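Local coordinates for protein aminotransferase class I and II (Streptococcus suis 89/1591, PDB 3OP7) that carries pyridoxal phosphate as a covalent Schiff base and probably transfers amino groups between amino acids and 2-oxo acids, at residues I280-W291 with F350-L361. Residues are numbered along the deposited sequence; the frame is centred on the assembly and turned at random.
Sequences ILEENLAILDQW and FACEQETLIKGL
In the C-terminal small domain of this fold-type I aminotransferase, helix 270-294 packs beside helix 354-368, and Asn284 ties it to the loop leading into that second helix. The axes of 280-291 and 354-361 run almost parallel, 10° apart. Asn284, buried, uses both ends of its amide: ND2 gives a good bond in the carbonyl plane to Phe350 O (2.9 Å) and a weak, bent one to Cys352 O, while OD1 accepts a nearly straight bond from Gln354 NE2 at 3.1 Å. These bonds fix the amide's rotation, with Phe350 O the better-directed of its two carbonyl partners. With CG anti to the backbone N (chi1 -166°) and an extended chain beyond, Gln354 reaches across Ile287; Ile287 CD1 presses on Gln354 CD at 3.4 Å. Ile287 is a knob in a hole formed by Gln354, Leu357, Ile358 and Leu361. Deeper in, the Phe350 ring has Leu285 CD1 over one face and Asn284 CB at its edge; Leu288 CD2 comes within 3.7 Å of Phe350 CD1. Trp291 lies one turn past Ile287, and Leu361 CB sits over its five-membered ring, 3.8 Å from the centroid, a CH-pi contact. Leu285, Leu288 and Trp291 also meet strand 298-300; such a helix pair beside an antiparallel sheet typifies this family's small domain.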
loop_
_atom_site.group_PDB
_atom_site.type_symbol
_atom_site.label_atom_id
_atom_site.label_comp_id
_atom_site.label_asym_id
_atom_site.label_seq_id
_atom_site.Cartn_x
_atom_site.Cartn_y
_atom_site.Cartn_z
ATOM N N ILE A 280 -11.693 25.608 -10.689
ATOM C CA ILE A 280 -10.280 25.780 -10.406
ATOM C C ILE A 280 -9.433 25.486 -11.635
ATOM O O ILE A 280 -8.606 26.303 -12.041
ATOM C CB ILE A 280 -9.822 24.801 -9.307
ATOM C CG1 ILE A 280 -10.517 25.151 -7.981
ATOM C CG2 ILE A 280 -8.277 24.823 -9.197
ATOM C CD1 ILE A 280 -10.465 24.035 -6.938
ATOM N N LEU A 281 -9.666 24.331 -12.249
ATOM C CA LEU A 281 -8.991 24.000 -13.529
ATOM C C LEU A 281 -9.129 25.054 -14.628
ATOM O O LEU A 281 -8.114 25.484 -15.213
ATOM C CB LEU A 281 -9.500 22.662 -14.066
ATOM C CG LEU A 281 -8.991 21.437 -13.371
ATOM C CD1 LEU A 281 -9.816 20.256 -13.867
ATOM C CD2 LEU A 281 -7.512 21.280 -13.723
ATOM N N GLU A 282 -10.350 25.481 -14.944
ATOM C CA GLU A 282 -10.556 26.426 -16.041
ATOM C C GLU A 282 -9.957 27.804 -15.750
ATOM O O GLU A 282 -9.278 28.369 -16.575
ATOM C CB GLU A 282 -12.051 26.569 -16.370
ATOM C CG GLU A 282 -12.691 25.246 -16.802
ATOM C CD GLU A 282 -14.167 25.379 -17.169
ATOM O OE1 GLU A 282 -14.771 26.407 -16.831
ATOM O OE2 GLU A 282 -14.718 24.447 -17.792
ATOM N N GLU A 283 -10.168 28.312 -14.546
ATOM C CA GLU A 283 -9.606 29.614 -14.183
ATOM C C GLU A 283 -8.072 29.615 -14.140
ATOM O O GLU A 283 -7.437 30.579 -14.594
ATOM C CB GLU A 283 -10.185 30.067 -12.840
ATOM C CG GLU A 283 -11.665 30.384 -12.956
ATOM C CD GLU A 283 -12.308 30.794 -11.640
ATOM O OE1 GLU A 283 -11.590 31.309 -10.742
ATOM O OE2 GLU A 283 -13.546 30.609 -11.517
ATOM N N ASN A 284 -7.475 28.552 -13.581
ATOM C CA ASN A 284 -6.018 28.472 -13.497
ATOM C C ASN A 284 -5.393 28.141 -14.844
ATOM O O ASN A 284 -4.357 28.725 -15.225
ATOM C CB ASN A 284 -5.578 27.498 -12.415
ATOM C CG ASN A 284 -5.854 28.016 -11.058
ATOM O OD1 ASN A 284 -6.664 28.922 -10.898
ATOM N ND2 ASN A 284 -5.161 27.476 -10.049
ATOM N N LEU A 285 -6.070 27.313 -15.635
ATOM C CA LEU A 285 -5.585 27.046 -16.986
ATOM C C LEU A 285 -5.608 28.322 -17.828
ATOM O O LEU A 285 -4.678 28.556 -18.621
ATOM C CB LEU A 285 -6.355 25.913 -17.654
ATOM C CG LEU A 285 -5.795 25.369 -18.971
ATOM C CD1 LEU A 285 -4.278 25.160 -18.952
ATOM C CD2 LEU A 285 -6.510 24.118 -19.326
ATOM N N ALA A 286 -6.644 29.156 -17.686
ATOM C CA ALA A 286 -6.686 30.424 -18.456
ATOM C C ALA A 286 -5.510 31.342 -18.096
ATOM O O ALA A 286 -4.969 32.027 -18.941
ATOM C CB ALA A 286 -8.028 31.166 -18.286
ATOM N N ILE A 287 -5.111 31.324 -16.831
ATOM C CA ILE A 287 -3.966 32.100 -16.356
ATOM C C ILE A 287 -2.663 31.567 -16.974
ATOM O O ILE A 287 -1.827 32.357 -17.474
ATOM C CB ILE A 287 -3.906 32.073 -14.814
ATOM C CG1 ILE A 287 -5.026 32.937 -14.237
ATOM C CG2 ILE A 287 -2.564 32.565 -14.289
ATOM C CD1 ILE A 287 -5.187 32.745 -12.750
ATOM N N LEU A 288 -2.505 30.242 -16.944
ATOM C CA LEU A 288 -1.371 29.565 -17.560
ATOM C C LEU A 288 -1.292 29.843 -19.063
ATOM O O LEU A 288 -0.197 30.171 -19.568
ATOM C CB LEU A 288 -1.438 28.053 -17.317
ATOM C CG LEU A 288 -0.233 27.229 -17.771
ATOM C CD1 LEU A 288 1.051 27.715 -17.075
ATOM C CD2 LEU A 288 -0.538 25.753 -17.500
ATOM N N ASP A 289 -2.429 29.723 -19.762
ATOM C CA ASP A 289 -2.494 29.999 -21.222
ATOM C C ASP A 289 -2.035 31.381 -21.598
ATOM O O ASP A 289 -1.259 31.533 -22.535
ATOM C CB ASP A 289 -3.908 29.775 -21.785
ATOM C CG ASP A 289 -4.250 28.276 -21.967
ATOM O OD1 ASP A 289 -3.333 27.456 -22.231
ATOM O OD2 ASP A 289 -5.445 27.923 -21.833
ATOM N N GLN A 290 -2.557 32.377 -20.882
ATOM C CA GLN A 290 -2.183 33.793 -21.074
ATOM C C GLN A 290 -0.671 33.981 -20.879
ATOM O O GLN A 290 0.008 34.609 -21.710
ATOM C CB GLN A 290 -2.972 34.651 -20.067
ATOM C CG GLN A 290 -2.870 36.187 -20.264
ATOM C CD GLN A 290 -3.490 36.962 -19.100
ATOM O OE1 GLN A 290 -3.649 36.435 -17.980
ATOM N NE2 GLN A 290 -3.836 38.209 -19.347
ATOM N N TRP A 291 -0.158 33.437 -19.777
ATOM C CA TRP A 291 1.275 33.471 -19.461
ATOM C C TRP A 291 2.158 32.811 -20.544
ATOM O O TRP A 291 3.159 33.384 -20.987
ATOM C CB TRP A 291 1.516 32.801 -18.113
ATOM C CG TRP A 291 2.898 32.988 -17.635
ATOM C CD1 TRP A 291 3.415 34.100 -17.040
ATOM C CD2 TRP A 291 3.968 32.056 -17.759
ATOM N NE1 TRP A 291 4.742 33.900 -16.747
ATOM C CE2 TRP A 291 5.110 32.658 -17.191
ATOM C CE3 TRP A 291 4.065 30.762 -18.268
ATOM C CZ2 TRP A 291 6.345 32.005 -17.122
ATOM C CZ3 TRP A 291 5.290 30.099 -18.191
ATOM C CH2 TRP A 291 6.417 30.736 -17.631
ATOM N N PHE A 350 -0.675 23.286 -12.225
ATOM C CA PHE A 350 -1.267 24.614 -12.144
ATOM C C PHE A 350 -2.570 24.728 -11.342
ATOM O O PHE A 350 -3.099 25.842 -11.222
ATOM C CB PHE A 350 -1.512 25.167 -13.557
ATOM C CG PHE A 350 -2.496 24.365 -14.356
ATOM C CD1 PHE A 350 -2.075 23.286 -15.138
ATOM C CD2 PHE A 350 -3.850 24.645 -14.298
ATOM C CE1 PHE A 350 -3.015 22.501 -15.856
ATOM C CE2 PHE A 350 -4.775 23.878 -15.012
ATOM C CZ PHE A 350 -4.351 22.819 -15.810
ATOM N N ALA A 351 -3.097 23.612 -10.826
ATOM C CA ALA A 351 -4.387 23.614 -10.127
ATOM C C ALA A 351 -4.193 23.729 -8.616
ATOM O O ALA A 351 -4.960 23.184 -7.791
ATOM C CB ALA A 351 -5.186 22.366 -10.496
ATOM N N CYS A 352 -3.137 24.442 -8.256
ATOM C CA CYS A 352 -2.871 24.847 -6.888
ATOM C C CYS A 352 -3.602 26.174 -6.618
ATOM O O CYS A 352 -4.358 26.661 -7.477
ATOM C CB CYS A 352 -1.356 25.037 -6.709
ATOM S SG CYS A 352 -0.624 26.287 -7.814
ATOM N N GLU A 353 -3.361 26.751 -5.434
ATOM C CA GLU A 353 -3.933 28.045 -5.081
ATOM C C GLU A 353 -3.529 29.052 -6.150
ATOM O O GLU A 353 -2.350 29.180 -6.529
ATOM C CB GLU A 353 -3.495 28.488 -3.675
ATOM N N GLN A 354 -4.529 29.750 -6.662
ATOM C CA GLN A 354 -4.330 30.633 -7.780
ATOM C C GLN A 354 -3.246 31.674 -7.515
ATOM O O GLN A 354 -2.532 32.079 -8.447
ATOM C CB GLN A 354 -5.648 31.327 -8.139
ATOM C CG GLN A 354 -5.616 32.004 -9.464
ATOM C CD GLN A 354 -6.974 32.572 -9.877
ATOM O OE1 GLN A 354 -7.217 33.763 -9.724
ATOM N NE2 GLN A 354 -7.850 31.723 -10.408
ATOM N N GLU A 355 -3.128 32.131 -6.266
ATOM C CA GLU A 355 -2.155 33.155 -5.862
ATOM C C GLU A 355 -0.719 32.666 -6.006
ATOM O O GLU A 355 0.200 33.424 -6.390
ATOM C CB GLU A 355 -2.378 33.533 -4.382
ATOM C CG GLU A 355 -3.673 34.311 -4.105
ATOM C CD GLU A 355 -4.782 33.426 -3.546
ATOM O OE1 GLU A 355 -4.943 32.281 -4.018
ATOM O OE2 GLU A 355 -5.496 33.896 -2.632
ATOM N N THR A 356 -0.542 31.397 -5.624
ATOM C CA THR A 356 0.759 30.722 -5.661
ATOM C C THR A 356 1.165 30.488 -7.128
ATOM O O THR A 356 2.329 30.728 -7.472
ATOM C CB THR A 356 0.791 29.426 -4.823
ATOM O OG1 THR A 356 0.656 29.749 -3.426
ATOM C CG2 THR A 356 2.103 28.663 -5.025
ATOM N N LEU A 357 0.196 30.109 -7.979
ATOM C CA LEU A 357 0.417 29.990 -9.430
ATOM C C LEU A 357 0.913 31.296 -9.969
ATOM O O LEU A 357 1.951 31.331 -10.643
ATOM C CB LEU A 357 -0.836 29.555 -10.217
ATOM C CG LEU A 357 -0.673 29.414 -11.752
ATOM C CD1 LEU A 357 0.413 28.360 -12.104
ATOM C CD2 LEU A 357 -2.002 29.086 -12.497
ATOM N N ILE A 358 0.172 32.373 -9.697
ATOM C CA ILE A 358 0.502 33.682 -10.277
ATOM C C ILE A 358 1.902 34.124 -9.888
ATOM O O ILE A 358 2.668 34.584 -10.731
ATOM C CB ILE A 358 -0.543 34.765 -9.920
ATOM C CG1 ILE A 358 -1.850 34.478 -10.681
ATOM C CG2 ILE A 358 -0.036 36.164 -10.316
ATOM C CD1 ILE A 358 -3.047 35.346 -10.254
ATOM N N LYS A 359 2.238 33.979 -8.616
ATOM C CA LYS A 359 3.549 34.408 -8.131
ATOM C C LYS A 359 4.654 33.502 -8.706
ATOM O O LYS A 359 5.702 33.990 -9.149
ATOM C CB LYS A 359 3.574 34.434 -6.583
ATOM C CG LYS A 359 4.907 34.910 -5.950
ATOM C CD LYS A 359 5.483 36.218 -6.533
ATOM C CE LYS A 359 4.582 37.415 -6.291
ATOM N NZ LYS A 359 5.202 38.719 -6.670
ATOM N N GLY A 360 4.396 32.201 -8.730
ATOM C CA GLY A 360 5.322 31.233 -9.320
ATOM C C GLY A 360 5.658 31.602 -10.750
ATOM O O GLY A 360 6.841 31.650 -11.125
ATOM N N LEU A 361 4.620 31.909 -11.534
ATOM C CA LEU A 361 4.787 32.283 -12.946
ATOM C C LEU A 361 5.526 33.617 -13.105
ATOM O O LEU A 361 6.444 33.752 -13.917
ATOM C CB LEU A 361 3.423 32.337 -13.657
ATOM C CG LEU A 361 2.681 30.995 -13.816
ATOM C CD1 LEU A 361 1.408 31.165 -14.624
ATOM C CD2 LEU A 361 3.551 29.882 -14.412
#